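Local atomic coordinates of inosine-uridine preferring nucleoside hydrolase family protein (Bacillus anthracis, PDB entry 2C40), a protein that is a member of the inosine-uridine preferring nucleoside hydrolase family and holds a calcium ion and alpha-D-ribofuranose in one pocket. Residues 67-77 and 172-180; 194-204 and 243-253. All blocks are in the same frame, centred on the assembly; numbering follows the deposited sequence.

Contact 1: 67-77 and 172-180; sequences SRGKNPFPKDW and WNSFWDPEA. With RIB (alpha-D-ribofuranose), chain D.
One wall of the alpha-D-ribofuranose pocket is an aromatic cluster in which Phe-73 lies face to face on the six-membered ring of Trp-172, centroids 4.5 Å apart and planes at 25°. The two side chains run antiparallel past one another, and Trp-172 CE3 sits over the centre of the phenyl face. Pro-74 CD rests on the same indole face as Phe-73, while the edge of Trp-77 is directed at the five-membered ring of Trp-172 in an offset edge-to-face pair. Trp-176 approaches Phe-73 obliquely, and a water joins its NE1 to Phe-73 N, accepting from both.

The backbone frame of this wall is a loop laid over two short helices, 172-176 and the start of 178-186. Trp-176 O is gripped twice, by Lys-70 N at 2.9 Å and by Asn-71 N at 3.1 Å. Asn-71 also gives ND2 to Phe-175 O at 2.9 Å, an almost straight bond (170°) that lies in the amide plane; ND2 has a further partner in Gln-276. With CG beside the backbone N (chi1 -61°), that amide stacks nearly parallel on the Phe-175 ring, CB reaching CE2 at 3.5 Å.

At the ligand, Asn-173 ND2 donates to O3 of the ribofuranose at 3.2 Å and is also bonded to Met-151 O and Thr-125 O, so several acceptors fix its rotation. Its OD1 meets the edge of Phe-73 at CZ, 3.6 Å away, and the same ring presents CE2 to ribofuranose O4 at 3.7 Å.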
loop_
_atom_site.group_PDB
_atom_site.type_symbol
_atom_site.label_atom_id
_atom_site.label_comp_id
_atom_site.label_asym_id
_atom_site.label_seq_id
_atom_site.Cartn_x
_atom_site.Cartn_y
_atom_site.Cartn_z
ATOM N N SER A 67 -25.090 -3.172 -7.867
ATOM C CA SER A 67 -25.704 -2.358 -6.826
ATOM C C SER A 67 -24.946 -1.064 -6.733
ATOM O O SER A 67 -23.725 -1.006 -6.975
ATOM C CB SER A 67 -25.714 -3.077 -5.499
ATOM O OG SER A 67 -26.672 -4.150 -5.478
ATOM N N ARG A 68 -25.683 -0.010 -6.427
ATOM C CA ARG A 68 -25.097 1.293 -6.194
ATOM C C ARG A 68 -25.380 1.731 -4.771
ATOM O O ARG A 68 -26.402 1.390 -4.207
ATOM C CB ARG A 68 -25.685 2.279 -7.157
ATOM C CG ARG A 68 -25.359 1.984 -8.575
ATOM C CD ARG A 68 -26.207 2.845 -9.465
ATOM N NE ARG A 68 -25.925 2.592 -10.866
ATOM C CZ ARG A 68 -26.255 3.410 -11.868
ATOM N NH1 ARG A 68 -26.874 4.563 -11.622
ATOM N NH2 ARG A 68 -26.008 3.046 -13.121
ATOM N N GLY A 69 -24.473 2.499 -4.195
ATOM C CA GLY A 69 -24.630 2.966 -2.812
ATOM C C GLY A 69 -25.263 4.333 -2.697
ATOM O O GLY A 69 -25.218 5.148 -3.624
ATOM N N LYS A 70 -25.878 4.574 -1.537
ATOM C CA LYS A 70 -26.418 5.896 -1.192
ATOM C C LYS A 70 -25.330 6.836 -0.746
ATOM O O LYS A 70 -25.339 8.043 -1.072
ATOM C CB LYS A 70 -27.432 5.719 -0.057
ATOM C CG LYS A 70 -28.242 7.002 0.235
ATOM C CD LYS A 70 -29.558 6.602 0.849
ATOM C CE LYS A 70 -30.235 7.672 1.693
ATOM N NZ LYS A 70 -30.957 6.959 2.898
ATOM N N ASN A 71 -24.395 6.297 0.049
ATOM C CA ASN A 71 -23.345 7.095 0.668
ATOM C C ASN A 71 -21.998 6.416 0.414
ATOM O O ASN A 71 -21.618 5.518 1.156
ATOM C CB ASN A 71 -23.641 7.256 2.160
ATOM C CG ASN A 71 -24.941 7.967 2.405
ATOM O OD1 ASN A 71 -25.099 9.072 1.924
ATOM N ND2 ASN A 71 -25.889 7.340 3.166
ATOM N N PRO A 72 -21.313 6.792 -0.692
ATOM C CA PRO A 72 -20.052 6.121 -1.077
ATOM C C PRO A 72 -18.909 6.176 -0.025
ATOM O O PRO A 72 -18.856 7.090 0.756
ATOM C CB PRO A 72 -19.669 6.833 -2.368
ATOM C CG PRO A 72 -20.986 7.504 -2.869
ATOM C CD PRO A 72 -21.699 7.859 -1.643
ATOM N N PHE A 73 -18.052 5.162 0.026
ATOM C CA PHE A 73 -16.872 5.149 0.916
ATOM C C PHE A 73 -15.832 6.171 0.467
ATOM O O PHE A 73 -15.867 6.624 -0.681
ATOM C CB PHE A 73 -16.230 3.763 0.927
ATOM C CG PHE A 73 -16.880 2.756 1.865
ATOM C CD1 PHE A 73 -18.011 2.018 1.475
ATOM C CD2 PHE A 73 -16.310 2.458 3.070
ATOM C CE1 PHE A 73 -18.589 1.116 2.286
ATOM C CE2 PHE A 73 -16.867 1.496 3.908
ATOM C CZ PHE A 73 -18.025 0.846 3.537
ATOM N N PRO A 74 -14.931 6.605 1.391
ATOM C CA PRO A 74 -13.849 7.493 1.005
ATOM C C PRO A 74 -12.981 6.898 -0.096
ATOM O O PRO A 74 -12.740 5.696 -0.056
ATOM C CB PRO A 74 -13.043 7.656 2.327
ATOM C CG PRO A 74 -14.067 7.360 3.414
ATOM C CD PRO A 74 -14.953 6.348 2.847
ATOM N N LYS A 75 -12.528 7.698 -1.068
ATOM C CA LYS A 75 -11.745 7.150 -2.172
ATOM C C LYS A 75 -10.512 6.403 -1.683
ATOM O O LYS A 75 -10.162 5.358 -2.224
ATOM C CB LYS A 75 -11.323 8.222 -3.150
ATOM C CG LYS A 75 -10.668 7.627 -4.430
ATOM C CD LYS A 75 -9.795 8.599 -5.157
ATOM C CE LYS A 75 -10.347 8.856 -6.537
ATOM N NZ LYS A 75 -9.377 9.425 -7.482
ATOM N N ASP A 76 -9.817 6.941 -0.688
ATOM C CA ASP A 76 -8.471 6.390 -0.350
ATOM C C ASP A 76 -8.569 4.989 0.248
ATOM O O ASP A 76 -7.710 4.161 0.005
ATOM C CB ASP A 76 -7.603 7.364 0.485
ATOM N N TRP A 77 -9.655 4.701 0.959
ATOM C CA TRP A 77 -9.939 3.333 1.436
ATOM C C TRP A 77 -10.220 2.382 0.264
ATOM O O TRP A 77 -9.751 1.243 0.206
ATOM C CB TRP A 77 -11.179 3.363 2.323
ATOM C CG TRP A 77 -11.036 4.134 3.595
ATOM C CD1 TRP A 77 -10.024 5.021 3.939
ATOM C CD2 TRP A 77 -11.963 4.129 4.696
ATOM N NE1 TRP A 77 -10.281 5.537 5.192
ATOM C CE2 TRP A 77 -11.454 5.000 5.677
ATOM C CE3 TRP A 77 -13.170 3.461 4.943
ATOM C CZ2 TRP A 77 -12.119 5.229 6.881
ATOM C CZ3 TRP A 77 -13.822 3.681 6.138
ATOM C CH2 TRP A 77 -13.302 4.556 7.093
ATOM N N TRP A 172 -20.060 2.219 8.920
ATOM C CA TRP A 172 -19.963 2.367 7.460
ATOM C C TRP A 172 -20.763 1.408 6.582
ATOM O O TRP A 172 -21.338 1.831 5.565
ATOM C CB TRP A 172 -18.461 2.373 7.001
ATOM C CG TRP A 172 -17.961 3.764 6.736
ATOM C CD1 TRP A 172 -17.088 4.490 7.492
ATOM C CD2 TRP A 172 -18.385 4.619 5.680
ATOM N NE1 TRP A 172 -16.904 5.730 6.943
ATOM C CE2 TRP A 172 -17.702 5.837 5.832
ATOM C CE3 TRP A 172 -19.248 4.454 4.584
ATOM C CZ2 TRP A 172 -17.890 6.904 4.955
ATOM C CZ3 TRP A 172 -19.422 5.492 3.712
ATOM C CH2 TRP A 172 -18.748 6.708 3.898
ATOM N N ASN A 173 -20.727 0.106 6.861
ATOM C CA ASN A 173 -21.510 -0.834 6.043
ATOM C C ASN A 173 -23.017 -0.520 6.067
ATOM O O ASN A 173 -23.694 -0.673 5.044
ATOM C CB ASN A 173 -21.222 -2.302 6.411
ATOM C CG ASN A 173 -19.817 -2.763 5.965
ATOM O OD1 ASN A 173 -19.194 -2.147 5.094
ATOM N ND2 ASN A 173 -19.348 -3.878 6.524
ATOM N N SER A 174 -23.532 -0.086 7.220
ATOM C CA SER A 174 -24.915 0.377 7.330
ATOM C C SER A 174 -25.111 1.712 6.625
ATOM O O SER A 174 -26.035 1.871 5.840
ATOM C CB SER A 174 -25.354 0.549 8.785
ATOM O OG SER A 174 -24.938 -0.544 9.574
ATOM N N PHE A 175 -24.253 2.671 6.931
ATOM C CA PHE A 175 -24.332 3.998 6.310
ATOM C C PHE A 175 -24.332 3.973 4.759
ATOM O O PHE A 175 -25.040 4.726 4.154
ATOM C CB PHE A 175 -23.189 4.854 6.841
ATOM C CG PHE A 175 -23.214 6.304 6.385
ATOM C CD1 PHE A 175 -24.242 7.142 6.780
ATOM C CD2 PHE A 175 -22.178 6.823 5.609
ATOM C CE1 PHE A 175 -24.283 8.452 6.393
ATOM C CE2 PHE A 175 -22.187 8.158 5.189
ATOM C CZ PHE A 175 -23.218 8.992 5.591
ATOM N N TRP A 176 -23.571 3.074 4.146
ATOM C CA TRP A 176 -23.470 3.015 2.678
ATOM C C TRP A 176 -24.809 2.869 2.028
ATOM O O TRP A 176 -25.031 3.439 0.957
ATOM C CB TRP A 176 -22.580 1.880 2.216
ATOM C CG TRP A 176 -22.066 1.930 0.749
ATOM C CD1 TRP A 176 -20.994 2.595 0.304
ATOM C CD2 TRP A 176 -22.562 1.177 -0.383
ATOM N NE1 TRP A 176 -20.811 2.393 -1.021
ATOM C CE2 TRP A 176 -21.742 1.500 -1.471
ATOM C CE3 TRP A 176 -23.614 0.252 -0.568
ATOM C CZ2 TRP A 176 -21.901 0.936 -2.737
ATOM C CZ3 TRP A 176 -23.799 -0.283 -1.845
ATOM C CH2 TRP A 176 -22.926 0.071 -2.914
ATOM N N ASP A 177 -25.703 2.104 2.672
ATOM C CA ASP A 177 -27.071 1.924 2.200
ATOM C C ASP A 177 -27.998 1.528 3.379
ATOM O O ASP A 177 -28.223 0.319 3.649
ATOM C CB ASP A 177 -27.087 0.856 1.117
ATOM C CG ASP A 177 -28.420 0.771 0.425
ATOM O OD1 ASP A 177 -29.318 1.461 0.915
ATOM O OD2 ASP A 177 -28.553 0.079 -0.614
ATOM N N PRO A 178 -28.507 2.532 4.091
ATOM C CA PRO A 178 -29.408 2.330 5.236
ATOM C C PRO A 178 -30.731 1.661 4.898
ATOM O O PRO A 178 -31.286 0.921 5.742
ATOM C CB PRO A 178 -29.627 3.746 5.763
ATOM C CG PRO A 178 -28.500 4.546 5.189
ATOM C CD PRO A 178 -28.199 3.961 3.884
ATOM N N GLU A 179 -31.218 1.889 3.679
ATOM C CA GLU A 179 -32.466 1.301 3.212
ATOM C C GLU A 179 -32.326 -0.217 3.076
ATOM O O GLU A 179 -33.239 -0.963 3.409
ATOM C CB GLU A 179 -32.874 1.962 1.906
ATOM C CG GLU A 179 -33.224 3.431 2.181
ATOM C CD GLU A 179 -33.377 4.309 0.942
ATOM O OE1 GLU A 179 -32.460 4.359 0.065
ATOM O OE2 GLU A 179 -34.411 5.015 0.877
ATOM N N ALA A 180 -31.170 -0.664 2.604
ATOM C CA ALA A 180 -30.918 -2.058 2.489
ATOM C C ALA A 180 -30.947 -2.742 3.845
ATOM O O ALA A 180 -31.369 -3.895 3.943
ATOM C CB ALA A 180 -29.600 -2.290 1.846
HETATM O O5 RIB D . -17.196 -0.183 8.925
HETATM C C5 RIB D . -16.197 -1.239 8.842
HETATM C C4 RIB D . -16.113 -1.694 7.383
HETATM O O4 RIB D . -15.581 -0.581 6.633
HETATM C C3 RIB D . -15.274 -2.944 7.045
HETATM O O3 RIB D . -16.186 -4.021 6.652
HETATM C C2 RIB D . -14.197 -2.477 5.969
HETATM O O2 RIB D . -13.904 -3.219 4.696
HETATM C C1 RIB D . -14.607 -1.016 5.650
HETATM O O HOH W 1 -18.306 3.166 -2.384
#

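Contact 2: 194-204 and 243-253. With CA (calcium ion), chain C; RIB (alpha-D-ribofuranose), chain D.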
loop_
_atom_site.group_PDB
_atom_site.type_symbol
_atom_site.label_atom_id
_atom_site.label_comp_id
_atom_site.label_asym_id
_atom_site.label_seq_id
_atom_site.Cartn_x
_atom_site.Cartn_y
_atom_site.Cartn_z
ATOM N N ILE A 194 -21.666 -8.766 13.749
ATOM C CA ILE A 194 -20.356 -8.300 14.244
ATOM C C ILE A 194 -20.341 -6.746 14.119
ATOM O O ILE A 194 -20.199 -6.175 13.028
ATOM C CB ILE A 194 -19.176 -9.000 13.533
ATOM C CG1 ILE A 194 -19.107 -10.467 13.936
ATOM C CG2 ILE A 194 -17.844 -8.346 13.869
ATOM C CD1 ILE A 194 -20.187 -11.359 13.344
ATOM N N THR A 195 -20.576 -6.091 15.248
ATOM C CA THR A 195 -20.577 -4.631 15.349
ATOM C C THR A 195 -19.154 -4.085 15.460
ATOM O O THR A 195 -18.213 -4.842 15.737
ATOM C CB THR A 195 -21.381 -4.185 16.565
ATOM O OG1 THR A 195 -20.699 -4.602 17.778
ATOM C CG2 THR A 195 -22.834 -4.754 16.503
ATOM N N LEU A 196 -18.985 -2.771 15.308
ATOM C CA LEU A 196 -17.712 -2.159 15.647
ATOM C C LEU A 196 -17.150 -2.601 17.011
ATOM O O LEU A 196 -15.929 -2.871 17.094
ATOM C CB LEU A 196 -17.789 -0.643 15.576
ATOM C CG LEU A 196 -18.087 -0.056 14.172
ATOM C CD1 LEU A 196 -18.326 1.463 14.264
ATOM C CD2 LEU A 196 -16.972 -0.352 13.146
ATOM N N GLU A 197 -18.003 -2.668 18.053
ATOM C CA GLU A 197 -17.586 -2.968 19.448
ATOM C C GLU A 197 -17.162 -4.423 19.624
ATOM O O GLU A 197 -16.416 -4.734 20.546
ATOM C CB GLU A 197 -18.730 -2.877 20.490
ATOM C CG GLU A 197 -19.577 -1.665 20.530
ATOM C CD GLU A 197 -20.659 -1.676 19.478
ATOM O OE1 GLU A 197 -21.826 -1.977 19.788
ATOM O OE2 GLU A 197 -20.306 -1.355 18.356
ATOM N N SER A 198 -17.771 -5.306 18.819
ATOM C CA SER A 198 -17.614 -6.757 18.909
ATOM C C SER A 198 -16.149 -7.153 18.933
ATOM O O SER A 198 -15.758 -8.172 19.480
ATOM C CB SER A 198 -18.309 -7.418 17.691
ATOM O OG SER A 198 -19.725 -7.274 17.775
ATOM N N THR A 199 -15.341 -6.315 18.307
ATOM C CA THR A 199 -13.955 -6.619 18.027
ATOM C C THR A 199 -12.988 -6.046 19.097
ATOM O O THR A 199 -11.794 -6.166 18.941
ATOM C CB THR A 199 -13.659 -6.105 16.608
ATOM O OG1 THR A 199 -12.625 -6.886 16.010
ATOM C CG2 THR A 199 -13.353 -4.628 16.600
ATOM N N ASN A 200 -13.523 -5.492 20.194
ATOM C CA ASN A 200 -12.747 -4.762 21.181
ATOM C C ASN A 200 -11.549 -5.564 21.692
ATOM O O ASN A 200 -10.477 -5.000 21.912
ATOM C CB ASN A 200 -13.597 -4.432 22.404
ATOM C CG ASN A 200 -14.496 -3.246 22.213
ATOM O OD1 ASN A 200 -14.321 -2.457 21.290
ATOM N ND2 ASN A 200 -15.476 -3.091 23.131
ATOM N N GLN A 201 -11.755 -6.872 21.871
ATOM C CA GLN A 201 -10.768 -7.756 22.465
ATOM C C GLN A 201 -9.737 -8.317 21.479
ATOM O O GLN A 201 -8.847 -9.046 21.897
ATOM C CB GLN A 201 -11.473 -8.893 23.272
ATOM C CG GLN A 201 -11.910 -8.442 24.631
ATOM C CD GLN A 201 -12.696 -9.488 25.422
ATOM O OE1 GLN A 201 -12.507 -10.698 25.258
ATOM N NE2 GLN A 201 -13.586 -9.015 26.300
ATOM N N VAL A 202 -9.843 -7.967 20.199
ATOM C CA VAL A 202 -8.918 -8.456 19.184
ATOM C C VAL A 202 -8.399 -7.346 18.254
ATOM O O VAL A 202 -8.626 -7.386 17.050
ATOM C CB VAL A 202 -9.536 -9.659 18.351
ATOM C CG1 VAL A 202 -9.833 -10.848 19.255
ATOM C CG2 VAL A 202 -10.801 -9.245 17.519
ATOM N N PRO A 203 -7.710 -6.332 18.825
ATOM C CA PRO A 203 -6.930 -5.376 17.963
ATOM C C PRO A 203 -5.764 -6.053 17.251
ATOM O O PRO A 203 -5.002 -6.822 17.878
ATOM C CB PRO A 203 -6.412 -4.321 18.946
ATOM C CG PRO A 203 -6.539 -4.924 20.312
ATOM C CD PRO A 203 -7.611 -5.993 20.256
ATOM N N LEU A 204 -5.618 -5.770 15.952
ATOM C CA LEU A 204 -4.384 -6.143 15.250
ATOM C C LEU A 204 -3.336 -5.203 15.767
ATOM O O LEU A 204 -3.446 -3.970 15.642
ATOM C CB LEU A 204 -4.441 -6.002 13.750
ATOM C CG LEU A 204 -3.644 -6.989 12.850
ATOM C CD1 LEU A 204 -3.121 -6.219 11.712
ATOM C CD2 LEU A 204 -2.542 -7.768 13.493
ATOM N N TYR A 243 -5.663 -1.342 14.985
ATOM C CA TYR A 243 -6.573 -1.680 13.880
ATOM C C TYR A 243 -7.337 -2.975 14.196
ATOM O O TYR A 243 -6.805 -3.917 14.731
ATOM C CB TYR A 243 -5.713 -1.800 12.609
ATOM C CG TYR A 243 -6.335 -2.325 11.354
ATOM C CD1 TYR A 243 -6.669 -3.688 11.216
ATOM C CD2 TYR A 243 -6.498 -1.490 10.253
ATOM C CE1 TYR A 243 -7.211 -4.182 10.037
ATOM C CE2 TYR A 243 -7.062 -1.969 9.058
ATOM C CZ TYR A 243 -7.396 -3.303 8.946
ATOM O OH TYR A 243 -7.900 -3.751 7.743
ATOM N N TYR A 244 -8.596 -3.008 13.811
ATOM C CA TYR A 244 -9.462 -4.092 14.168
ATOM C C TYR A 244 -9.893 -4.814 12.886
ATOM O O TYR A 244 -10.224 -4.194 11.902
ATOM C CB TYR A 244 -10.655 -3.561 14.950
ATOM C CG TYR A 244 -10.298 -2.867 16.253
ATOM C CD1 TYR A 244 -10.014 -1.488 16.279
ATOM C CD2 TYR A 244 -10.201 -3.584 17.447
ATOM C CE1 TYR A 244 -9.673 -0.860 17.446
ATOM C CE2 TYR A 244 -9.864 -2.972 18.623
ATOM C CZ TYR A 244 -9.602 -1.612 18.622
ATOM O OH TYR A 244 -9.285 -0.979 19.791
ATOM N N LEU A 245 -9.898 -6.136 12.952
ATOM C CA LEU A 245 -10.109 -7.051 11.837
ATOM C C LEU A 245 -11.583 -7.442 11.806
ATOM O O LEU A 245 -11.945 -8.578 12.062
ATOM C CB LEU A 245 -9.256 -8.305 12.047
ATOM C CG LEU A 245 -7.773 -8.013 12.269
ATOM C CD1 LEU A 245 -7.125 -9.034 13.111
ATOM C CD2 LEU A 245 -7.139 -7.944 10.935
ATOM N N TRP A 246 -12.429 -6.470 11.532
ATOM C CA TRP A 246 -13.864 -6.660 11.641
ATOM C C TRP A 246 -14.418 -7.733 10.752
ATOM O O TRP A 246 -15.171 -8.569 11.207
ATOM C CB TRP A 246 -14.580 -5.392 11.277
ATOM C CG TRP A 246 -14.447 -4.393 12.291
ATOM C CD1 TRP A 246 -15.070 -4.372 13.484
ATOM C CD2 TRP A 246 -13.641 -3.233 12.219
ATOM N NE1 TRP A 246 -14.682 -3.262 14.191
ATOM C CE2 TRP A 246 -13.811 -2.537 13.432
ATOM C CE3 TRP A 246 -12.754 -2.736 11.267
ATOM C CZ2 TRP A 246 -13.158 -1.328 13.716
ATOM C CZ3 TRP A 246 -12.095 -1.536 11.551
ATOM C CH2 TRP A 246 -12.306 -0.850 12.767
ATOM N N ASP A 247 -14.028 -7.700 9.491
ATOM C CA ASP A 247 -14.501 -8.674 8.515
ATOM C C ASP A 247 -13.934 -10.095 8.751
ATOM O O ASP A 247 -14.647 -11.087 8.595
ATOM C CB ASP A 247 -14.177 -8.181 7.117
ATOM C CG ASP A 247 -14.807 -6.825 6.827
ATOM O OD1 ASP A 247 -15.732 -6.403 7.585
ATOM O OD2 ASP A 247 -14.431 -6.210 5.810
ATOM N N VAL A 248 -12.659 -10.160 9.148
ATOM C CA VAL A 248 -11.972 -11.408 9.381
ATOM C C VAL A 248 -12.639 -12.111 10.578
ATOM O O VAL A 248 -12.776 -13.331 10.563
ATOM C CB VAL A 248 -10.449 -11.207 9.608
ATOM C CG1 VAL A 248 -9.788 -12.484 9.992
ATOM C CG2 VAL A 248 -9.771 -10.697 8.340
ATOM N N LEU A 249 -13.035 -11.339 11.583
ATOM C CA LEU A 249 -13.683 -11.856 12.749
ATOM C C LEU A 249 -15.082 -12.368 12.406
ATOM O O LEU A 249 -15.535 -13.366 12.954
ATOM C CB LEU A 249 -13.808 -10.784 13.801
ATOM C CG LEU A 249 -14.383 -11.110 15.182
ATOM C CD1 LEU A 249 -15.798 -10.666 15.257
ATOM C CD2 LEU A 249 -14.219 -12.586 15.615
ATOM N N THR A 250 -15.772 -11.633 11.542
ATOM C CA THR A 250 -17.080 -12.035 11.017
ATOM C C THR A 250 -16.994 -13.389 10.330
ATOM O O THR A 250 -17.813 -14.272 10.608
ATOM C CB THR A 250 -17.633 -10.978 10.027
ATOM O OG1 THR A 250 -17.645 -9.678 10.655
ATOM C CG2 THR A 250 -19.026 -11.317 9.585
ATOM N N ALA A 251 -15.991 -13.541 9.470
ATOM C CA ALA A 251 -15.739 -14.782 8.721
ATOM C C ALA A 251 -15.300 -15.923 9.630
ATOM O O ALA A 251 -15.694 -17.069 9.413
ATOM C CB ALA A 251 -14.692 -14.534 7.655
ATOM N N ALA A 252 -14.515 -15.604 10.672
ATOM C CA ALA A 252 -14.046 -16.602 11.622
ATOM C C ALA A 252 -15.190 -17.111 12.527
ATOM O O ALA A 252 -15.192 -18.265 12.951
ATOM C CB ALA A 252 -12.947 -16.045 12.455
ATOM N N PHE A 253 -16.143 -16.236 12.819
ATOM C CA PHE A 253 -17.320 -16.575 13.610
ATOM C C PHE A 253 -18.209 -17.594 12.852
ATOM O O PHE A 253 -18.849 -18.441 13.461
ATOM C CB PHE A 253 -18.156 -15.326 13.922
ATOM C CG PHE A 253 -19.349 -15.591 14.787
ATOM C CD1 PHE A 253 -19.202 -15.840 16.129
ATOM C CD2 PHE A 253 -20.635 -15.616 14.256
ATOM C CE1 PHE A 253 -20.323 -16.099 16.928
ATOM C CE2 PHE A 253 -21.725 -15.892 15.056
ATOM C CZ PHE A 253 -21.566 -16.104 16.382
HETATM CA CA CA C . -15.631 -4.824 4.159
HETATM O O5 RIB D . -17.196 -0.183 8.925
HETATM C C5 RIB D . -16.197 -1.239 8.842
HETATM C C4 RIB D . -16.113 -1.694 7.383
HETATM O O4 RIB D . -15.581 -0.581 6.633
HETATM C C3 RIB D . -15.274 -2.944 7.045
HETATM O O3 RIB D . -16.186 -4.021 6.652
HETATM C C2 RIB D . -14.197 -2.477 5.969
HETATM O O2 RIB D . -13.904 -3.219 4.696
HETATM C C1 RIB D . -14.607 -1.016 5.650
HETATM O O HOH W 2 -16.845 -2.673 4.132
#
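Trp-246 NE1 donates to Leu-196 O at 3.2 Å, nearly straight at 168°, tying the loop after strand 191-194 to the start of helix 246-255; the acceptor lies in the indole plane and the N-H meets a carbonyl lone pair.

Apolar contacts fill the space between. The indole of Trp-246 has Leu-196 CD2 over one face and its neighbour Tyr-244 CB over the other. With OG1 anti to the backbone N (chi1 -152°), Thr-199 CG2 is left between N and the carbonyl carbon and presses on both Tyr-244 CB and Trp-246; OG1 itself is buried without a partner. Pro-203 CB meets Tyr-244 CE2 at 3.7 Å, and Leu-204 CG packs on Leu-245 CD1. At the strand end, Ile-194 CG2 is tight against Leu-249 CD1 at 3.4 Å. The loop leaves the C-terminal end of strand 191-194, one of the parallel strands of the mixed sheet, and packs on the start of helix 246-255, which carries Asp-247 to the calcium site.

Thr-250 OG1 packs on Ile-194 CB at 3.3 Å and turns back to Trp-246 O at 2.8 Å, on the opposite side of the carbonyl plane from Thr-250 N. Asp-247 OD2 binds calcium at 2.5 Å, together with Asp-9, Asp-14 and Thr-125, while ribofuranose O2 and O3 and a water also coordinate it.

Contact 1 and contact 2 illustrate how segments far apart in sequence converge on one ligand. Their centres are about 19 Å apart and their nearest atoms about 5 Å, with no touch between them; along the chain, contact 1 closes before contact 2 opens. Alpha-D-ribofuranose is the meeting point. Segments 67-77 and 172-180 give it the Phe-73 ring, Trp-172 CB and the Asn-173 amide, whereas 243-253 brings a carboxylate, Asp-247 OD1 lying 2.6 Å from ribofuranose O3. That O3 is therefore approached from both contacts, and it is itself a calcium ligand at 2.7 Å from the ion. Glu-171 and Asn-160 add further hydrogen bonds to the sugar.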